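Local atomic coordinates of mercuric reductase (Metallosphaera sedula, PDB entry 4YWO), a protein that probably reduces mercuric ions to elemental mercury with NADPH as electron donor, working as a homodimer with bound FAD. Residues V208-W213 with V219-I224; E188-Y193 with V200-R205; E382-R387 with V406-A411. All coordinates share one frame; numbering follows the deposited sequence.

Contact 1: residues V208-W213 with V219-I224; sequences VLIPDW and VEARRI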
# COMPACT_ATOMS: atom_id res chain seq x y z
N VAL A 208 27.35 -9.73 -4.59
CA VAL A 208 26.04 -9.17 -4.97
C VAL A 208 25.71 -8.04 -4.00
O VAL A 208 26.25 -7.93 -2.92
CB VAL A 208 24.92 -10.24 -4.91
CG1 VAL A 208 25.19 -11.34 -5.91
CG2 VAL A 208 24.73 -10.79 -3.51
N LEU A 209 24.81 -7.19 -4.49
CA LEU A 209 24.19 -6.18 -3.63
C LEU A 209 23.26 -6.85 -2.62
O LEU A 209 22.69 -7.92 -2.92
CB LEU A 209 23.41 -5.28 -4.49
CG LEU A 209 24.18 -4.43 -5.56
CD1 LEU A 209 23.24 -3.64 -6.41
CD2 LEU A 209 25.22 -3.52 -4.91
N ILE A 210 23.00 -6.19 -1.49
CA ILE A 210 22.13 -6.67 -0.46
C ILE A 210 22.15 -8.16 -0.27
O ILE A 210 21.18 -8.93 -0.38
CB ILE A 210 20.63 -6.15 -0.62
CG1 ILE A 210 20.07 -6.47 -1.97
CG2 ILE A 210 20.55 -4.66 -0.31
CD1 ILE A 210 18.58 -6.04 -2.14
N PRO A 211 23.34 -8.67 0.14
CA PRO A 211 23.49 -10.14 0.15
C PRO A 211 22.80 -10.84 1.25
O PRO A 211 22.68 -12.05 1.21
CB PRO A 211 25.05 -10.28 0.35
CG PRO A 211 25.44 -9.06 1.04
CD PRO A 211 24.61 -7.97 0.39
N ASP A 212 22.22 -10.14 2.21
CA ASP A 212 21.38 -10.82 3.19
C ASP A 212 19.86 -10.82 2.86
O ASP A 212 19.08 -11.32 3.66
CB ASP A 212 21.63 -10.19 4.52
CG ASP A 212 23.11 -10.49 5.04
OD1 ASP A 212 23.71 -11.50 4.57
OD2 ASP A 212 23.66 -9.76 5.87
N TRP A 213 19.52 -10.30 1.73
CA TRP A 213 18.15 -10.41 1.18
C TRP A 213 18.00 -11.67 0.35
O TRP A 213 18.98 -12.41 0.05
CB TRP A 213 17.85 -9.16 0.35
CG TRP A 213 17.66 -7.91 1.13
CD1 TRP A 213 18.54 -7.33 1.97
CD2 TRP A 213 16.46 -7.12 1.19
NE1 TRP A 213 17.95 -6.23 2.59
CE2 TRP A 213 16.69 -6.06 2.05
CE3 TRP A 213 15.26 -7.17 0.51
CZ2 TRP A 213 15.67 -5.09 2.34
CZ3 TRP A 213 14.23 -6.18 0.85
CH2 TRP A 213 14.50 -5.18 1.69
N VAL A 219 19.30 -9.71 -7.38
CA VAL A 219 19.17 -9.51 -8.84
C VAL A 219 18.49 -8.22 -9.25
O VAL A 219 19.00 -7.46 -10.09
CB VAL A 219 18.49 -10.70 -9.50
CG1 VAL A 219 18.16 -10.43 -10.96
CG2 VAL A 219 19.30 -11.98 -9.30
N GLU A 220 17.31 -7.99 -8.63
CA GLU A 220 16.55 -6.82 -8.91
C GLU A 220 17.29 -5.56 -8.52
O GLU A 220 17.23 -4.57 -9.24
CB GLU A 220 15.15 -6.81 -8.26
CG GLU A 220 14.17 -7.89 -8.66
CD GLU A 220 13.76 -8.04 -10.06
OE1 GLU A 220 14.40 -7.48 -10.99
OE2 GLU A 220 12.70 -8.74 -10.28
N ALA A 221 18.03 -5.59 -7.38
CA ALA A 221 18.79 -4.41 -6.87
C ALA A 221 19.77 -3.94 -7.96
O ALA A 221 19.86 -2.74 -8.28
CB ALA A 221 19.46 -4.72 -5.59
N ARG A 222 20.49 -4.91 -8.59
CA ARG A 222 21.36 -4.53 -9.66
C ARG A 222 20.70 -3.90 -10.83
O ARG A 222 21.15 -2.87 -11.39
CB ARG A 222 22.29 -5.73 -10.02
CG ARG A 222 23.25 -5.26 -11.05
CD ARG A 222 24.05 -6.32 -11.81
NE ARG A 222 25.13 -6.72 -11.01
CZ ARG A 222 26.34 -6.22 -11.03
NH1 ARG A 222 26.72 -5.29 -11.91
NH2 ARG A 222 27.21 -6.77 -10.26
N ARG A 223 19.55 -4.45 -11.26
CA ARG A 223 18.79 -3.94 -12.37
C ARG A 223 18.26 -2.54 -12.11
O ARG A 223 18.29 -1.67 -13.03
CB ARG A 223 17.60 -4.82 -12.66
CG ARG A 223 18.03 -6.16 -13.16
CD ARG A 223 16.77 -6.94 -13.39
NE ARG A 223 17.03 -8.19 -14.12
CZ ARG A 223 16.31 -9.25 -13.99
NH1 ARG A 223 15.20 -9.27 -13.25
NH2 ARG A 223 16.65 -10.37 -14.67
N ILE A 224 17.81 -2.32 -10.86
CA ILE A 224 17.30 -1.00 -10.45
C ILE A 224 18.38 0.01 -10.55
O ILE A 224 18.17 1.10 -11.11
CB ILE A 224 16.64 -1.05 -9.08
CG1 ILE A 224 15.40 -1.97 -9.19
CG2 ILE A 224 16.22 0.37 -8.63
CD1 ILE A 224 14.87 -2.44 -7.84
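In the Rossmann-type nucleotide-binding part of the reductase, the loop that leaves strand 199-203 folds back on the helix it leads into, and Leu209 and Ile210 close over Ala221 of that helix, 215-227. The methyl of Ala221 is the shared target: Ile210 CD1 reaches its CB at 3.8 Å, and Leu209 CD1 lies 4.0 Å from the same CB. Leu209 goes further along the helix backbone, its CD1 resting 3.7 Å from Arg222 N, beside the aliphatic start of that arginine. The guanidinium of Arg222 turns to other partners, a salt bridge to Glu226 and the carbonyl of Val232.

This is the second crossover of a beta-alpha-beta series, strand 199-203 to helix 215-227 to strand 231-233, and Leu187 of the preceding helix 184-194 touches Leu209, Ile210 and Ala221 alike. Ile210 starts a type I turn closed by the bond from Trp213 N to Ile210 O (3.0 Å). Its CG1 sits between the backbone N and the carbonyl carbon (chi1 55°), and the extended chain beyond carries CD1 to Ala221 on one side and over a face of the Trp213 indole on the other, 3.8 Å above the ring plane and offset toward the rim. Ser218, near the start of helix 215-227, bonds the Leu209 carbonyl through its hydroxyl.

Contact 2: residues E188-Y193 with V200-R205; sequences EFAQMY and VAILQR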
# COMPACT_ATOMS: atom_id res chain seq x y z
N GLU A 188 19.74 3.51 -1.87
CA GLU A 188 18.96 4.73 -1.80
C GLU A 188 19.73 5.99 -2.24
O GLU A 188 19.31 6.73 -3.04
CB GLU A 188 18.37 4.93 -0.42
CG GLU A 188 17.23 3.93 -0.08
CD GLU A 188 16.59 4.16 1.28
OE1 GLU A 188 17.07 5.09 2.01
OE2 GLU A 188 15.61 3.39 1.69
N PHE A 189 20.95 6.17 -1.69
CA PHE A 189 21.72 7.36 -2.11
C PHE A 189 22.18 7.27 -3.51
O PHE A 189 22.29 8.29 -4.21
CB PHE A 189 22.94 7.59 -1.12
CG PHE A 189 22.53 8.19 0.19
CD1 PHE A 189 22.28 9.55 0.24
CD2 PHE A 189 22.53 7.47 1.37
CE1 PHE A 189 21.83 10.15 1.36
CE2 PHE A 189 22.15 8.14 2.58
CZ PHE A 189 21.74 9.48 2.52
N ALA A 190 22.56 6.08 -4.02
CA ALA A 190 22.93 5.97 -5.41
C ALA A 190 21.79 6.34 -6.34
O ALA A 190 22.00 7.08 -7.33
CB ALA A 190 23.46 4.61 -5.77
N GLN A 191 20.57 5.88 -6.09
CA GLN A 191 19.48 6.26 -6.90
C GLN A 191 19.17 7.76 -6.77
O GLN A 191 18.95 8.42 -7.74
CB GLN A 191 18.22 5.46 -6.57
CG GLN A 191 17.06 5.91 -7.43
CD GLN A 191 15.84 4.96 -7.28
OE1 GLN A 191 14.88 5.39 -6.61
NE2 GLN A 191 15.74 4.06 -8.20
N MET A 192 19.21 8.32 -5.56
CA MET A 192 18.98 9.67 -5.30
C MET A 192 19.94 10.55 -6.12
O MET A 192 19.47 11.41 -6.88
CB MET A 192 19.17 10.00 -3.83
CG MET A 192 18.92 11.42 -3.34
SD MET A 192 19.54 11.72 -1.67
CE MET A 192 18.61 10.52 -0.68
N TYR A 193 21.25 10.25 -6.05
CA TYR A 193 22.21 11.15 -6.73
C TYR A 193 22.23 10.90 -8.18
O TYR A 193 22.32 11.86 -8.98
CB TYR A 193 23.61 10.98 -6.07
CG TYR A 193 23.83 11.93 -4.90
CD1 TYR A 193 23.13 11.86 -3.69
CD2 TYR A 193 24.70 13.05 -5.03
CE1 TYR A 193 23.27 12.83 -2.68
CE2 TYR A 193 24.87 13.93 -4.03
CZ TYR A 193 24.19 13.87 -2.86
OH TYR A 193 24.34 14.80 -1.89
N VAL A 200 27.28 8.01 -10.72
CA VAL A 200 27.52 7.28 -9.49
C VAL A 200 28.07 5.89 -9.78
O VAL A 200 27.61 5.20 -10.68
CB VAL A 200 26.20 7.13 -8.67
CG1 VAL A 200 26.40 6.32 -7.40
CG2 VAL A 200 25.52 8.44 -8.39
N ALA A 201 29.03 5.51 -8.98
CA ALA A 201 29.48 4.13 -8.90
C ALA A 201 29.34 3.55 -7.53
O ALA A 201 29.72 4.18 -6.54
CB ALA A 201 30.93 3.98 -9.30
N ILE A 202 28.82 2.33 -7.45
CA ILE A 202 28.74 1.58 -6.19
C ILE A 202 29.86 0.57 -6.17
O ILE A 202 29.99 -0.20 -7.13
CB ILE A 202 27.39 0.82 -6.07
CG1 ILE A 202 26.27 1.82 -5.79
CG2 ILE A 202 27.47 -0.24 -4.98
CD1 ILE A 202 24.88 1.18 -5.94
N LEU A 203 30.65 0.55 -5.12
CA LEU A 203 31.74 -0.40 -4.93
C LEU A 203 31.42 -1.31 -3.74
O LEU A 203 31.45 -0.90 -2.56
CB LEU A 203 33.02 0.38 -4.64
CG LEU A 203 33.38 1.43 -5.67
CD1 LEU A 203 34.63 2.29 -5.20
CD2 LEU A 203 33.51 0.94 -7.07
N GLN A 204 31.11 -2.55 -4.08
CA GLN A 204 30.57 -3.52 -3.13
C GLN A 204 31.55 -4.69 -3.00
O GLN A 204 31.86 -5.28 -4.04
CB GLN A 204 29.23 -4.00 -3.67
CG GLN A 204 28.61 -5.21 -2.98
CD GLN A 204 28.21 -5.03 -1.56
OE1 GLN A 204 28.79 -4.22 -0.79
NE2 GLN A 204 27.26 -5.86 -1.10
N ARG A 205 31.89 -5.06 -1.78
CA ARG A 205 32.85 -6.18 -1.58
C ARG A 205 32.23 -7.52 -1.88
O ARG A 205 32.82 -8.35 -2.58
CB ARG A 205 33.42 -6.14 -0.20
CG ARG A 205 34.50 -7.18 0.15
CD ARG A 205 34.67 -7.03 1.67
NE ARG A 205 35.91 -7.55 2.24
CZ ARG A 205 37.11 -6.98 2.13
NH1 ARG A 205 37.30 -5.84 1.45
NH2 ARG A 205 38.16 -7.56 2.71
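Helix 188-193 and strand 200-203 run nearly antiparallel, at 167° between their directions, and their axes come within 8.8 Å, with Ala190 and Val200 nearest each other at 6.3 Å between CA atoms. The small side chain of Ala190 points at the strand and takes two branched residues at once. Ile202 CD1 meets Ala190 CB at 3.7 Å, while Val200 CG1 touches the same CB at 3.8 Å.

The two methyls of Val200 divide the work. With CG1 anti to the backbone N (chi1 178°), that branch lies against Ala190, and CG2 reaches along the helix to Tyr193 CB, 3.9 Å away. Tyr193 therefore joins the contact through its CB, whereas its ring leads away from the strand and its hydroxyl bonds to the carbonyl of Ala167. Ile202 sets off beside the helix, and its extended chain brings CD1 in over Ala190; Met225 of helix 215-227 touches both residues.

These elements belong to the beta-alpha-beta unit of strand 176-180, helix 184-194 and strand 199-203, in which the helix covers the parallel sheet. Phe189, next to Ala190 in the helix, touches the FAD. Between helix and strand the side chains meet through aliphatic carbons, buried on both sides, which implies cohesion through close apolar fit, with the polar ends of Glu188, Gln191 and Tyr193 bonded to other parts of the chain.

Contact 3: residues E382-R387 with V406-A411; sequences EIINSR and VGENVA
A Schellman motif, with Asn385 as its C-prime residue of positive phi, ends helix 379-383 in the dimerisation domain, and the residues around it, Ile384 and Ser386, meet Glu408 in the type II turn, Gly407 to Val410, at the end of strand 399-407. The Ser386 hydroxyl donates to Glu408 OE2 at 2.7 Å, using the anti lone pair of that oxygen. Ser386 OG stands anti to its own nitrogen (chi1 -168°), which carries it across to the carboxylate; the glutamate chain bends at chi2 (66°) to meet it. The other carboxylate oxygen, OE1, accepts from Gln348 NE2, so both carboxylate oxygens of Glu408 are held.

Beside this bond a water bridges the backbones, donating to Ser386 O at 2.8 Å and accepting from Glu408 N at 2.9 Å. Ile384 supplies the apolar share, its CD1 lying 3.9 Å from Glu408 CG. Arg63 of the second subunit bonds the carbonyl of Ile383. The contact thus lies between the end of helix 379-383 and the end of strand 399-407, beside the subunit interface, with Tyr66 of the second subunit packing on Ile384 and strand 350-355 pairing alongside Gly407.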
# COMPACT_ATOMS: atom_id res chain seq x y z
N GLU A 382 1.00 -3.93 -14.64
CA GLU A 382 0.88 -3.69 -16.07
C GLU A 382 0.25 -2.34 -16.39
O GLU A 382 0.74 -1.55 -17.25
CB GLU A 382 0.10 -4.89 -16.67
CG GLU A 382 0.72 -6.26 -16.40
CD GLU A 382 -0.14 -7.52 -16.72
OE1 GLU A 382 -0.78 -7.46 -17.80
OE2 GLU A 382 -0.19 -8.52 -15.88
N ILE A 383 -0.79 -1.99 -15.66
CA ILE A 383 -1.53 -0.75 -15.86
C ILE A 383 -0.68 0.51 -15.63
O ILE A 383 -0.74 1.48 -16.40
CB ILE A 383 -2.81 -0.71 -14.98
CG1 ILE A 383 -3.83 -1.74 -15.47
CG2 ILE A 383 -3.47 0.70 -14.91
CD1 ILE A 383 -4.94 -2.02 -14.47
N ILE A 384 0.23 0.44 -14.65
CA ILE A 384 1.06 1.59 -14.29
C ILE A 384 2.49 1.49 -14.80
O ILE A 384 3.35 2.21 -14.30
CB ILE A 384 1.00 1.84 -12.75
CG1 ILE A 384 1.72 0.75 -11.94
CG2 ILE A 384 -0.41 2.07 -12.25
CD1 ILE A 384 1.82 0.90 -10.43
N ASN A 385 2.72 0.59 -15.72
CA ASN A 385 4.04 0.46 -16.36
C ASN A 385 5.15 0.20 -15.35
O ASN A 385 6.21 0.86 -15.36
CB ASN A 385 4.33 1.75 -17.18
CG ASN A 385 3.52 1.83 -18.45
OD1 ASN A 385 2.86 0.87 -18.83
ND2 ASN A 385 3.56 2.99 -19.13
N SER A 386 4.90 -0.73 -14.42
CA SER A 386 5.92 -1.05 -13.40
C SER A 386 6.03 -2.53 -13.23
O SER A 386 5.75 -3.14 -12.20
CB SER A 386 5.57 -0.31 -12.09
OG SER A 386 6.72 -0.41 -11.23
N ARG A 387 6.43 -3.18 -14.32
CA ARG A 387 6.39 -4.63 -14.36
C ARG A 387 7.62 -5.31 -13.74
O ARG A 387 7.51 -6.51 -13.47
CB ARG A 387 6.27 -5.13 -15.83
CG ARG A 387 4.95 -4.71 -16.46
CD ARG A 387 5.01 -5.17 -17.90
NE ARG A 387 3.75 -5.21 -18.56
CZ ARG A 387 3.08 -4.22 -19.12
NH1 ARG A 387 3.46 -2.91 -18.95
NH2 ARG A 387 1.96 -4.57 -19.81
N VAL A 406 9.56 -6.88 -4.57
CA VAL A 406 10.12 -5.73 -5.28
C VAL A 406 8.98 -5.30 -6.21
O VAL A 406 8.45 -6.08 -7.00
CB VAL A 406 11.42 -6.12 -6.06
CG1 VAL A 406 11.81 -4.94 -6.92
CG2 VAL A 406 12.49 -6.57 -5.10
N GLY A 407 8.66 -3.99 -6.19
CA GLY A 407 7.65 -3.46 -7.07
C GLY A 407 7.20 -2.08 -6.62
O GLY A 407 7.68 -1.53 -5.59
N GLU A 408 6.34 -1.48 -7.39
CA GLU A 408 5.94 -0.10 -7.15
C GLU A 408 5.15 -0.01 -5.83
O GLU A 408 4.09 -0.62 -5.67
CB GLU A 408 4.99 0.37 -8.29
CG GLU A 408 4.98 1.86 -8.43
CD GLU A 408 6.37 2.40 -8.90
OE1 GLU A 408 6.63 3.45 -8.34
OE2 GLU A 408 7.21 1.76 -9.70
N ASN A 409 5.64 0.80 -4.90
CA ASN A 409 5.00 1.07 -3.65
C ASN A 409 4.72 -0.18 -2.84
O ASN A 409 3.83 -0.19 -2.02
CB ASN A 409 3.69 1.80 -3.85
CG ASN A 409 3.85 3.16 -4.48
OD1 ASN A 409 3.00 3.54 -5.35
ND2 ASN A 409 4.83 3.92 -4.06
N VAL A 410 5.58 -1.24 -2.99
CA VAL A 410 5.37 -2.43 -2.14
C VAL A 410 5.56 -2.11 -0.65
O VAL A 410 5.17 -2.90 0.18
CB VAL A 410 6.12 -3.66 -2.66
CG1 VAL A 410 5.65 -4.11 -4.02
CG2 VAL A 410 7.64 -3.49 -2.64
N ALA A 411 6.22 -1.01 -0.32
CA ALA A 411 6.27 -0.62 1.06
C ALA A 411 4.89 -0.51 1.73
O ALA A 411 4.79 -0.79 2.94
CB ALA A 411 6.93 0.72 1.20
O HOH W 1 5.11 -3.02 -9.48

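Contacts 1 and 2 are buried and apolar, and follow each other through one Rossmann-type domain: strand 199-203 of contact 2 leads into the loop and helix of contact 1. In each, a helix alanine receives two aliphatic side chains, and the two meet where Leu209 CD2 packs 4.0 Å from Ile202 CG2. Contact 3, at the surface in the dimerisation domain, relies instead on a serine-carboxylate bond and a bridging water, with the second subunit close by. It still touches contact 1, through Val406 against Glu220 and Ile224 of helix 215-227, whereas contacts 2 and 3 stay about 9 Å apart at their nearest atoms.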